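Fiber (Bovine adenovirus 4, PDB 4UE0) forms the trimeric head domain at the end of the viral fibre and probably attaches the virion to a receptor on the host cell. Local coordinates at residues Ser68-Ser73 with Trp114-Thr119. Sequence-based numbering, arbitrary orientation.
Sequences SPFYAS and WTASIT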
# COMPACT_ATOMS: atom_id res chain seq x y z
N SER A 68 -6.60 -3.94 -19.16
CA SER A 68 -5.73 -4.60 -18.17
C SER A 68 -6.47 -4.83 -16.85
O SER A 68 -7.17 -3.92 -16.35
CB SER A 68 -4.45 -3.78 -17.89
OG SER A 68 -3.48 -4.05 -18.88
N PRO A 69 -6.29 -6.01 -16.25
CA PRO A 69 -6.78 -6.20 -14.89
C PRO A 69 -6.00 -5.34 -13.91
O PRO A 69 -4.85 -4.96 -14.19
CB PRO A 69 -6.53 -7.69 -14.62
CG PRO A 69 -6.11 -8.31 -15.88
CD PRO A 69 -5.62 -7.22 -16.76
N PHE A 70 -6.60 -5.09 -12.76
CA PHE A 70 -5.88 -4.51 -11.65
C PHE A 70 -4.91 -5.55 -11.09
O PHE A 70 -5.25 -6.74 -11.01
CB PHE A 70 -6.83 -4.07 -10.55
CG PHE A 70 -7.73 -2.93 -10.93
CD1 PHE A 70 -8.98 -3.15 -11.48
CD2 PHE A 70 -7.35 -1.63 -10.65
CE1 PHE A 70 -9.79 -2.08 -11.82
CE2 PHE A 70 -8.19 -0.57 -10.96
CZ PHE A 70 -9.39 -0.79 -11.55
N TYR A 71 -3.72 -5.09 -10.68
CA TYR A 71 -2.73 -5.97 -10.07
C TYR A 71 -2.21 -5.32 -8.79
O TYR A 71 -1.71 -4.21 -8.80
CB TYR A 71 -1.54 -6.29 -11.04
CG TYR A 71 -0.49 -7.10 -10.35
CD1 TYR A 71 -0.73 -8.44 -9.98
CD2 TYR A 71 0.67 -6.52 -9.92
CE1 TYR A 71 0.16 -9.14 -9.22
CE2 TYR A 71 1.59 -7.22 -9.16
CZ TYR A 71 1.32 -8.53 -8.76
OH TYR A 71 2.18 -9.23 -7.96
N ALA A 72 -2.29 -6.06 -7.68
CA ALA A 72 -1.80 -5.63 -6.38
C ALA A 72 -1.14 -6.80 -5.69
O ALA A 72 -1.03 -7.89 -6.26
CB ALA A 72 -2.93 -5.06 -5.54
N SER A 73 -0.65 -6.62 -4.46
CA SER A 73 -0.13 -7.71 -3.67
C SER A 73 -0.63 -7.62 -2.25
O SER A 73 -1.06 -6.56 -1.78
CB SER A 73 1.39 -7.79 -3.68
OG SER A 73 1.93 -6.72 -2.94
N TRP A 114 -5.03 -4.33 0.78
CA TRP A 114 -4.31 -3.98 -0.44
C TRP A 114 -5.05 -2.92 -1.19
O TRP A 114 -6.25 -2.72 -1.04
CB TRP A 114 -4.05 -5.21 -1.32
CG TRP A 114 -5.27 -6.02 -1.67
CD1 TRP A 114 -5.68 -7.16 -1.06
CD2 TRP A 114 -6.19 -5.80 -2.75
NE1 TRP A 114 -6.78 -7.66 -1.68
CE2 TRP A 114 -7.13 -6.83 -2.71
CE3 TRP A 114 -6.32 -4.81 -3.74
CZ2 TRP A 114 -8.21 -6.88 -3.59
CZ3 TRP A 114 -7.41 -4.85 -4.58
CH2 TRP A 114 -8.33 -5.89 -4.50
N THR A 115 -4.29 -2.26 -2.06
CA THR A 115 -4.84 -1.26 -2.94
C THR A 115 -4.21 -1.38 -4.32
O THR A 115 -3.00 -1.54 -4.42
CB THR A 115 -4.54 0.20 -2.47
OG1 THR A 115 -5.13 0.45 -1.20
CG2 THR A 115 -5.09 1.22 -3.50
N ALA A 116 -5.03 -1.24 -5.35
CA ALA A 116 -4.60 -1.22 -6.74
C ALA A 116 -4.97 0.10 -7.36
O ALA A 116 -5.99 0.71 -7.00
CB ALA A 116 -5.25 -2.35 -7.53
N SER A 117 -4.19 0.57 -8.33
CA SER A 117 -4.47 1.84 -9.00
C SER A 117 -4.08 1.74 -10.47
O SER A 117 -2.96 1.32 -10.78
CB SER A 117 -3.58 2.98 -8.38
OG SER A 117 -3.68 4.18 -9.13
N ILE A 118 -5.02 2.13 -11.34
CA ILE A 118 -4.79 2.25 -12.77
C ILE A 118 -5.02 3.71 -13.16
O ILE A 118 -6.02 4.30 -12.78
CB ILE A 118 -5.72 1.33 -13.56
CG1 ILE A 118 -5.29 -0.11 -13.43
CG2 ILE A 118 -5.72 1.71 -15.04
CD1 ILE A 118 -6.24 -1.13 -14.02
N THR A 119 -4.10 4.25 -13.96
CA THR A 119 -4.32 5.54 -14.61
C THR A 119 -4.65 5.37 -16.09
O THR A 119 -3.96 4.63 -16.80
CB THR A 119 -3.06 6.41 -14.49
OG1 THR A 119 -2.91 6.79 -13.14
CG2 THR A 119 -3.14 7.63 -15.40
O HOH W 1 -2.31 -1.53 -9.09
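A water links strands 70-73 and 114-119, donating to Tyr71 O at 2.8 Å and accepting from Ser117 N. No direct hydrogen bond joins the two strands, whose axes approach to 6.1 Å and run at 148°, roughly antiparallel, and the water is the polar link between their backbones. Most of the other contacts are apolar. Ile118 CD1 sits over one face of the Phe70 ring, 3.7 Å from its centroid and 17° off the ring normal, which is CH-pi geometry; it is displaced toward the rim, and Ile118 CD1 is closest to Phe70 CD2, at 3.6 Å. A Phe70 chi1 of -67° sets CG anti to the carbonyl carbon and brings the ring to Ile118, and its CB packs on Ala116 CB (3.8 Å). Farther along, Ala72 CB touches both Trp114 CE3 (3.8 Å) and Ala116 CB (4.1 Å), while Trp114 CB meets Ser73 O at 3.3 Å. The contact closes one side of the beta sandwich: 70-77, paired with 83-93, and 114-120, beside 34-40, are each the outermost strand, within this chain, of their sheet. Phe64 meets the Phe70 ring edge-to-face, and Tyr71 OH and Ser117 OG hydrogen-bond to Thr75 and Ser41 of a second subunit, which places this seam at the trimer interface.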